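Local atomic coordinates of phosphoinositol-specific phospholipase C (Pseudomonas sp., PDB entry 5FYP), a protein that probably cleaves phosphoinositides into diacylglycerol and an inositol phosphate, as a calcium-dependent bacterial phospholipase C. Residues A[100-105]-A[142-147]; A[152-157]-A[172-177]; A[191-196]-A[223-228]. All coordinates share one frame; numbering follows the deposited sequence. Where two conformers were deposited one is given.

Interaction 1. Residues A[100-105]-A[142-147]; sequences DVKNWS and RVFQGK
K102 and K147 meet with their side chains crossing at about a right angle, CG of K102 3.9 Å from CE of K147. K102 starts with CG anti to its backbone N (chi1 -170°) and bends at chi2, which brings CG, CD and CE up to the carbonyl oxygen of V143 at the end of the facing helix; CG comes within 3.4 Å of V143 O. K147 reaches back the other way, extended as far as CE and then turned at chi4 (-66°), and this last turn brings NZ to S105. The hydrogen bond from K147 NZ to S105 OG measures 2.8 Å. K102 NZ and K147 NZ lie 5.6 Å apart, a closeness that D106, salt-bridged to both, probably offsets; S105 OG is also hydrogen-bonded to H111. The F144 ring packs next to K102. V143 CG1 sits over the centre of one face, 4.0 Å above the plane, V101 CG1 approaches the ring edge at CE1 (4.1 Å), and K102 CB touches the same CE1 at 4.0 Å. Q145, the first residue to leave helical geometry, has positive phi, and K147 follows in a short 3-10 segment. The contact joins helices 94-107 and 133-144 outside the parallel strands of a TIM-barrel-like fold: V101 and F144 both rest on L116 of strand 114-120, and F144 also touches V184 and L186 of strand 184-189.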
loop_
_atom_site.group_PDB
_atom_site.type_symbol
_atom_site.label_atom_id
_atom_site.label_comp_id
_atom_site.label_asym_id
_atom_site.label_seq_id
_atom_site.Cartn_x
_atom_site.Cartn_y
_atom_site.Cartn_z
ATOM N N ASP A 100 1.399 15.502 -2.970
ATOM C CA ASP A 100 0.694 15.441 -4.260
ATOM C C ASP A 100 -0.587 14.598 -4.121
ATOM O O ASP A 100 -1.642 14.950 -4.648
ATOM C CB ASP A 100 1.578 14.825 -5.336
ATOM C CG ASP A 100 2.605 15.789 -5.881
ATOM O OD1 ASP A 100 2.495 17.002 -5.632
ATOM O OD2 ASP A 100 3.515 15.286 -6.560
ATOM N N VAL A 101 -0.522 13.501 -3.375
ATOM C CA VAL A 101 -1.700 12.649 -3.136
ATOM C C VAL A 101 -2.709 13.388 -2.264
ATOM O O VAL A 101 -3.905 13.388 -2.542
ATOM C CB VAL A 101 -1.297 11.300 -2.526
ATOM C CG1 VAL A 101 -2.528 10.458 -2.256
ATOM C CG2 VAL A 101 -0.349 10.578 -3.465
ATOM N N LYS A 102 -2.224 13.998 -1.200
ATOM C CA LYS A 102 -3.092 14.735 -0.276
ATOM C C LYS A 102 -3.872 15.838 -1.017
ATOM O O LYS A 102 -5.073 16.004 -0.853
ATOM C CB LYS A 102 -2.239 15.293 0.846
ATOM C CG LYS A 102 -3.025 15.870 2.011
ATOM C CD LYS A 102 -3.365 17.311 1.858
ATOM C CE LYS A 102 -3.989 17.811 3.147
ATOM N NZ LYS A 102 -4.570 19.159 3.020
ATOM N N ASN A 103 -3.156 16.579 -1.856
ATOM C CA ASN A 103 -3.773 17.645 -2.630
ATOM C C ASN A 103 -4.803 17.128 -3.635
ATOM O O ASN A 103 -5.867 17.704 -3.767
ATOM C CB ASN A 103 -2.706 18.469 -3.342
ATOM C CG ASN A 103 -1.870 19.303 -2.389
ATOM O OD1 ASN A 103 -2.304 19.655 -1.293
ATOM N ND2 ASN A 103 -0.658 19.613 -2.799
ATOM N N TRP A 104 -4.484 16.034 -4.329
ATOM C CA TRP A 104 -5.458 15.433 -5.245
ATOM C C TRP A 104 -6.703 15.030 -4.452
ATOM O O TRP A 104 -7.840 15.289 -4.859
ATOM C CB TRP A 104 -4.851 14.234 -5.994
ATOM C CG TRP A 104 -5.791 13.642 -7.006
ATOM C CD1 TRP A 104 -5.799 13.893 -8.351
ATOM C CD2 TRP A 104 -6.869 12.735 -6.765
ATOM N NE1 TRP A 104 -6.797 13.211 -8.961
ATOM C CE2 TRP A 104 -7.486 12.501 -8.009
ATOM C CE3 TRP A 104 -7.375 12.092 -5.617
ATOM C CZ2 TRP A 104 -8.594 11.674 -8.142
ATOM C CZ3 TRP A 104 -8.476 11.280 -5.759
ATOM C CH2 TRP A 104 -9.052 11.054 -7.011
ATOM N N SER A 105 -6.492 14.419 -3.291
ATOM C CA SER A 105 -7.615 13.999 -2.431
ATOM C C SER A 105 -8.508 15.199 -2.050
ATOM O O SER A 105 -9.733 15.138 -2.188
ATOM C CB SER A 105 -7.093 13.311 -1.189
ATOM O OG SER A 105 -8.117 13.089 -0.229
ATOM N N ARG A 142 1.200 13.866 9.711
ATOM C CA ARG A 142 1.278 15.321 9.477
ATOM C C ARG A 142 0.788 15.694 8.082
ATOM O O ARG A 142 0.071 16.663 7.901
ATOM C CB ARG A 142 2.698 15.820 9.695
ATOM C CG ARG A 142 2.856 17.306 9.518
ATOM C CD ARG A 142 4.176 17.772 10.136
ATOM N NE ARG A 142 5.329 17.069 9.571
ATOM C CZ ARG A 142 5.818 17.278 8.349
ATOM N NH1 ARG A 142 5.268 18.165 7.538
ATOM N NH2 ARG A 142 6.867 16.581 7.935
ATOM N N VAL A 143 1.150 14.883 7.091
ATOM C CA VAL A 143 0.703 15.147 5.730
ATOM C C VAL A 143 -0.794 14.865 5.569
ATOM O O VAL A 143 -1.545 15.720 5.106
ATOM C CB VAL A 143 1.495 14.312 4.708
ATOM C CG1 VAL A 143 0.896 14.435 3.313
ATOM C CG2 VAL A 143 2.945 14.754 4.680
ATOM N N PHE A 144 -1.242 13.679 5.966
ATOM C CA PHE A 144 -2.597 13.229 5.640
ATOM C C PHE A 144 -3.662 13.540 6.670
ATOM O O PHE A 144 -4.837 13.553 6.319
ATOM C CB PHE A 144 -2.605 11.727 5.344
ATOM C CG PHE A 144 -1.870 11.376 4.074
ATOM C CD1 PHE A 144 -2.423 11.711 2.851
ATOM C CD2 PHE A 144 -0.654 10.731 4.096
ATOM C CE1 PHE A 144 -1.780 11.427 1.667
ATOM C CE2 PHE A 144 0.009 10.444 2.918
ATOM C CZ PHE A 144 -0.535 10.793 1.694
ATOM N N GLN A 145 -3.233 13.758 7.915
ATOM C CA GLN A 145 -4.091 14.063 9.018
ATOM C C GLN A 145 -5.225 13.046 9.100
ATOM O O GLN A 145 -5.007 11.828 9.032
ATOM C CB GLN A 145 -4.560 15.514 8.843
ATOM C CG GLN A 145 -3.443 16.545 8.842
ATOM N N GLY A 146 -6.453 13.509 9.078
ATOM C CA GLY A 146 -7.566 12.621 9.251
ATOM C C GLY A 146 -7.948 11.802 8.055
ATOM O O GLY A 146 -8.898 11.041 8.140
ATOM N N LYS A 147 -7.216 11.919 6.933
ATOM C CA LYS A 147 -7.547 11.116 5.755
ATOM C C LYS A 147 -7.222 9.641 5.929
ATOM O O LYS A 147 -7.744 8.817 5.206
ATOM C CB LYS A 147 -6.830 11.629 4.510
ATOM C CG LYS A 147 -7.284 12.992 4.045
ATOM C CD LYS A 147 -6.470 13.439 2.826
ATOM C CE LYS A 147 -6.786 14.864 2.370
ATOM N NZ LYS A 147 -8.176 14.989 1.852
#

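Interaction 2. Residues A[152-157]-A[172-177]; sequences QDLATH and KSWPTA
S173 turns its backbone oxygen to the rim of the H157 imidazole: S173 O lies in the ring plane, 3.2 Å from H157 CD2. W174 follows and sets out away from the helix, yet its indole turns a face to L154. The leucine meets it at about a right angle and places both methyls over the ring system: CD2 stands 3.5 Å from the centroid of the six-membered ring, 17° off the normal, in a CH-pi contact, while CD1 lies 3.7 Å from W174 CD2, on the side of CG. In the TIM-barrel-like architecture of this phospholipase family, helix 151-158 is here packed against the irregular chain that leads on to strand 184-189; W174 NE1 is hydrogen-bonded to S256 O, tying that chain to a loop near strand 258-262. P175 comes next and slides past H157 in the opposite direction. Its CG sits above the centre of the imidazole, 3.7 Å from the centroid and 9° off the normal, a second CH-pi contact, and its CD reaches L154 CD1 at 4.0 Å. Backbone hydrogen bonding joins P175 to F17.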
loop_
_atom_site.group_PDB
_atom_site.type_symbol
_atom_site.label_atom_id
_atom_site.label_comp_id
_atom_site.label_asym_id
_atom_site.label_seq_id
_atom_site.Cartn_x
_atom_site.Cartn_y
_atom_site.Cartn_z
ATOM N N GLN A 152 -5.644 -0.093 13.223
ATOM C CA GLN A 152 -6.578 -0.026 14.339
ATOM C C GLN A 152 -8.008 0.286 13.889
ATOM O O GLN A 152 -8.967 -0.195 14.476
ATOM C CB GLN A 152 -6.107 1.010 15.334
ATOM C CG GLN A 152 -7.034 1.210 16.523
ATOM C CD GLN A 152 -7.160 -0.033 17.372
ATOM O OE1 GLN A 152 -6.235 -0.370 18.077
ATOM N NE2 GLN A 152 -8.313 -0.694 17.336
ATOM N N ASP A 153 -8.157 1.124 12.868
ATOM C CA ASP A 153 -9.488 1.414 12.356
ATOM C C ASP A 153 -10.152 0.150 11.835
ATOM O O ASP A 153 -11.339 -0.093 12.052
ATOM C CB ASP A 153 -9.414 2.477 11.280
ATOM C CG ASP A 153 -8.802 3.772 11.784
ATOM O OD1 ASP A 153 -9.015 4.144 12.975
ATOM O OD2 ASP A 153 -8.144 4.465 10.965
ATOM N N LEU A 154 -9.389 -0.670 11.098
ATOM C CA LEU A 154 -9.904 -1.930 10.596
ATOM C C LEU A 154 -10.243 -2.869 11.739
ATOM O O LEU A 154 -11.276 -3.528 11.742
ATOM C CB LEU A 154 -8.896 -2.556 9.654
ATOM C CG LEU A 154 -9.317 -3.918 9.072
ATOM C CD1 LEU A 154 -10.593 -3.853 8.261
ATOM C CD2 LEU A 154 -8.163 -4.455 8.248
ATOM N N ALA A 155 -9.364 -2.927 12.727
ATOM C CA ALA A 155 -9.565 -3.791 13.896
ATOM C C ALA A 155 -10.859 -3.448 14.622
ATOM O O ALA A 155 -11.669 -4.328 14.941
ATOM C CB ALA A 155 -8.365 -3.701 14.813
ATOM N N THR A 156 -11.087 -2.173 14.856
ATOM C CA THR A 156 -12.329 -1.748 15.463
ATOM C C THR A 156 -13.520 -2.150 14.599
ATOM O O THR A 156 -14.532 -2.631 15.113
ATOM C CB THR A 156 -12.283 -0.244 15.705
ATOM O OG1 THR A 156 -11.262 0.012 16.671
ATOM C CG2 THR A 156 -13.625 0.290 16.188
ATOM N N HIS A 157 -13.418 -1.971 13.291
ATOM C CA HIS A 157 -14.510 -2.336 12.388
ATOM C C HIS A 157 -14.938 -3.802 12.561
ATOM O O HIS A 157 -16.121 -4.100 12.568
ATOM C CB HIS A 157 -14.135 -2.082 10.935
ATOM C CG HIS A 157 -15.218 -2.434 9.985
ATOM N ND1 HIS A 157 -16.352 -1.671 9.833
ATOM C CD2 HIS A 157 -15.367 -3.508 9.175
ATOM C CE1 HIS A 157 -17.136 -2.234 8.937
ATOM N NE2 HIS A 157 -16.568 -3.353 8.528
ATOM N N LYS A 172 -14.389 -12.106 7.654
ATOM C CA LYS A 172 -14.896 -10.753 7.915
ATOM C C LYS A 172 -14.749 -9.856 6.680
ATOM O O LYS A 172 -13.893 -9.995 5.817
ATOM C CB LYS A 172 -14.197 -10.148 9.148
ATOM C CG LYS A 172 -14.585 -10.785 10.522
ATOM C CD LYS A 172 -15.805 -10.108 11.144
ATOM C CE LYS A 172 -16.169 -10.495 12.560
ATOM N NZ LYS A 172 -15.843 -11.878 12.926
ATOM N N SER A 173 -15.605 -8.856 6.644
ATOM C CA SER A 173 -15.591 -7.837 5.595
ATOM C C SER A 173 -14.932 -6.560 6.094
ATOM O O SER A 173 -15.213 -6.060 7.197
ATOM C CB SER A 173 -17.020 -7.499 5.168
ATOM O OG SER A 173 -17.620 -8.616 4.589
ATOM N N TRP A 174 -14.056 -6.006 5.259
ATOM C CA TRP A 174 -13.600 -4.627 5.472
ATOM C C TRP A 174 -14.774 -3.663 5.265
ATOM O O TRP A 174 -15.769 -4.016 4.623
ATOM C CB TRP A 174 -12.495 -4.282 4.473
ATOM C CG TRP A 174 -11.186 -4.975 4.699
ATOM C CD1 TRP A 174 -10.967 -6.311 4.885
ATOM C CD2 TRP A 174 -9.885 -4.358 4.692
ATOM N NE1 TRP A 174 -9.616 -6.556 5.019
ATOM C CE2 TRP A 174 -8.931 -5.379 4.897
ATOM C CE3 TRP A 174 -9.429 -3.035 4.538
ATOM C CZ2 TRP A 174 -7.580 -5.122 4.971
ATOM C CZ3 TRP A 174 -8.081 -2.785 4.608
ATOM C CH2 TRP A 174 -7.175 -3.822 4.853
ATOM N N PRO A 175 -14.620 -2.395 5.705
ATOM C CA PRO A 175 -15.582 -1.386 5.277
ATOM C C PRO A 175 -15.662 -1.332 3.749
ATOM O O PRO A 175 -14.711 -1.681 3.022
ATOM C CB PRO A 175 -15.008 -0.085 5.853
ATOM C CG PRO A 175 -14.131 -0.540 6.998
ATOM C CD PRO A 175 -13.533 -1.811 6.495
ATOM N N THR A 176 -16.805 -0.873 3.268
ATOM C CA THR A 176 -17.015 -0.779 1.823
ATOM C C THR A 176 -16.250 0.392 1.243
ATOM O O THR A 176 -15.811 1.304 1.969
ATOM C CB THR A 176 -18.504 -0.621 1.443
ATOM O OG1 THR A 176 -18.935 0.622 1.972
ATOM C CG2 THR A 176 -19.346 -1.783 1.984
ATOM N N ALA A 177 -16.112 0.418 -0.074
ATOM C CA ALA A 177 -15.534 1.600 -0.723
ATOM C C ALA A 177 -16.316 2.867 -0.365
ATOM O O ALA A 177 -15.706 3.909 -0.120
ATOM C CB ALA A 177 -15.406 1.410 -2.203
#

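Interaction 3. Residues A[191-196]-A[223-228]; sequences SENQKL and GKVSGM
Residues 225-228 form a type II beta turn, closed by the backbone hydrogen bond from M228 N to V225 O, and it packs against the start of the helix that runs on from Q194. Q194 and G227 are nearest, with CA atoms 5.1 Å apart. G227 takes the third position of the turn with positive phi (79°); it has no side chain, and the space where one would start is closely bordered by N193 CB and Q194 OE1. Its carbonyl faces the helix, G227 O lying 3.3 Å from Q194 CA in a CA-H...O contact. Both elements belong to the peripheral part of the TIM-barrel-like domain, beyond strand 184-189. Among the side chains, N193 makes the polar link. Its CG is anti to the carbonyl carbon (chi1 -69°), which aims the amide across at the turn; ND2 donates to S226 O over 2.9 Å with an N-H...O angle of 159°, the acceptor lying in the amide plane. OD1 accepts from the backbone N of V214, so both ends of the amide are engaged and its rotation is fixed. Q194 folds back at chi2, laying a face of its amide over G227 CA and O. M228 packs against N193 and L196 and touches I211 of strand 210-211. Its CG lies 3.7 Å from N193 CB, and SD rests 3.6 Å from N193 O and 4.0 Å from L196 CB.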
loop_
_atom_site.group_PDB
_atom_site.type_symbol
_atom_site.label_atom_id
_atom_site.label_comp_id
_atom_site.label_asym_id
_atom_site.label_seq_id
_atom_site.Cartn_x
_atom_site.Cartn_y
_atom_site.Cartn_z
ATOM N N SER A 191 12.104 -5.533 1.065
ATOM C CA SER A 191 12.575 -6.867 0.666
ATOM C C SER A 191 12.671 -7.837 1.841
ATOM O O SER A 191 12.570 -9.050 1.653
ATOM C CB SER A 191 13.916 -6.766 -0.046
ATOM O OG SER A 191 14.946 -6.406 0.833
ATOM N N GLU A 192 12.868 -7.303 3.038
ATOM C CA GLU A 192 13.064 -8.103 4.267
ATOM C C GLU A 192 11.897 -7.894 5.212
ATOM O O GLU A 192 11.683 -6.782 5.714
ATOM C CB GLU A 192 14.340 -7.683 4.975
ATOM C CG GLU A 192 15.586 -7.836 4.153
ATOM C CD GLU A 192 16.771 -7.124 4.771
ATOM O OE1 GLU A 192 16.871 -7.051 5.990
ATOM O OE2 GLU A 192 17.644 -6.688 4.029
ATOM N N ASN A 193 11.182 -8.981 5.491
ATOM C CA ASN A 193 10.075 -8.871 6.437
ATOM C C ASN A 193 10.528 -8.400 7.814
ATOM O O ASN A 193 9.702 -7.859 8.567
ATOM C CB ASN A 193 9.345 -10.202 6.550
ATOM C CG ASN A 193 8.569 -10.573 5.301
ATOM O OD1 ASN A 193 8.274 -9.718 4.472
ATOM N ND2 ASN A 193 8.213 -11.837 5.185
ATOM N N GLN A 194 11.794 -8.601 8.172
ATOM C CA GLN A 194 12.314 -8.083 9.423
ATOM C C GLN A 194 12.025 -6.584 9.599
ATOM O O GLN A 194 11.756 -6.160 10.719
ATOM C CB GLN A 194 13.832 -8.325 9.483
ATOM C CG GLN A 194 14.271 -9.750 9.695
ATOM C CD GLN A 194 14.278 -10.660 8.474
ATOM O OE1 GLN A 194 13.793 -10.317 7.338
ATOM N NE2 GLN A 194 14.794 -11.876 8.696
ATOM N N LYS A 195 12.109 -5.799 8.523
ATOM C CA LYS A 195 11.870 -4.368 8.661
ATOM C C LYS A 195 10.416 -4.061 8.982
ATOM O O LYS A 195 10.124 -3.085 9.672
ATOM C CB LYS A 195 12.335 -3.587 7.425
ATOM C CG LYS A 195 13.802 -3.183 7.428
ATOM C CD LYS A 195 14.793 -4.303 7.546
ATOM C CE LYS A 195 16.225 -3.793 7.400
ATOM N NZ LYS A 195 17.244 -4.835 7.604
ATOM N N LEU A 196 9.500 -4.882 8.477
ATOM C CA LEU A 196 8.092 -4.757 8.806
ATOM C C LEU A 196 7.849 -5.165 10.262
ATOM O O LEU A 196 7.050 -4.546 10.957
ATOM C CB LEU A 196 7.225 -5.595 7.858
ATOM C CG LEU A 196 6.932 -4.976 6.487
ATOM C CD1 LEU A 196 8.074 -4.379 5.748
ATOM C CD2 LEU A 196 6.197 -5.978 5.643
ATOM N N GLY A 223 0.223 -17.490 10.084
ATOM C CA GLY A 223 1.047 -18.010 11.161
ATOM C C GLY A 223 2.149 -17.054 11.544
ATOM O O GLY A 223 1.995 -15.833 11.408
ATOM N N LYS A 224 3.238 -17.599 12.047
ATOM C CA LYS A 224 4.435 -16.800 12.292
ATOM C C LYS A 224 5.052 -16.518 10.917
ATOM O O LYS A 224 5.532 -17.427 10.235
ATOM C CB LYS A 224 5.441 -17.498 13.197
ATOM C CG LYS A 224 6.696 -16.645 13.402
ATOM C CD LYS A 224 7.884 -17.420 13.917
ATOM C CE LYS A 224 9.190 -16.643 13.767
ATOM N NZ LYS A 224 9.481 -16.212 12.344
ATOM N N VAL A 225 4.967 -15.258 10.514
ATOM C CA VAL A 225 5.427 -14.855 9.191
ATOM C C VAL A 225 6.946 -14.982 9.129
ATOM O O VAL A 225 7.649 -14.653 10.091
ATOM C CB VAL A 225 4.979 -13.405 8.943
ATOM C CG1 VAL A 225 5.523 -12.851 7.640
ATOM C CG2 VAL A 225 3.464 -13.292 8.964
ATOM N N SER A 226 7.462 -15.448 7.993
ATOM C CA SER A 226 8.896 -15.561 7.805
ATOM C C SER A 226 9.564 -14.225 8.069
ATOM O O SER A 226 9.120 -13.178 7.584
ATOM C CB SER A 226 9.190 -15.967 6.368
ATOM O OG SER A 226 8.521 -17.175 6.052
ATOM N N GLY A 227 10.609 -14.237 8.893
ATOM C CA GLY A 227 11.337 -13.036 9.197
ATOM C C GLY A 227 10.711 -12.109 10.217
ATOM O O GLY A 227 11.255 -11.025 10.457
ATOM N N MET A 228 9.569 -12.487 10.808
ATOM C CA MET A 228 8.880 -11.643 11.787
ATOM C C MET A 228 8.658 -12.394 13.075
ATOM O O MET A 228 8.565 -13.623 13.131
ATOM C CB MET A 228 7.538 -11.118 11.277
ATOM C CG MET A 228 7.638 -10.488 9.876
ATOM S SD MET A 228 6.521 -9.098 9.608
ATOM C CE MET A 228 4.974 -9.851 10.058
#

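Overall arrangement
The three contacts follow one another along the chain and do not touch. Interactions 1 and 2 are neighbours in sequence, using the successive helices 133-144 and 151-158, with nearest atoms about 7 Å apart; interactions 1 and 3 lie on opposite sides of the chain's centre, their own centres 29 Å apart. Interaction 1 is a buried contact of one helix with the end of another and the short 3-10 segment after it, mixing a phenylalanine ring resting on the strands with a lysine-aspartate network. Interaction 2, also largely buried, sets a helix on a coil and relies on apolar groups over ring faces. Interaction 3 is only partly buried and joins a helix start to a turn through amide and backbone oxygen.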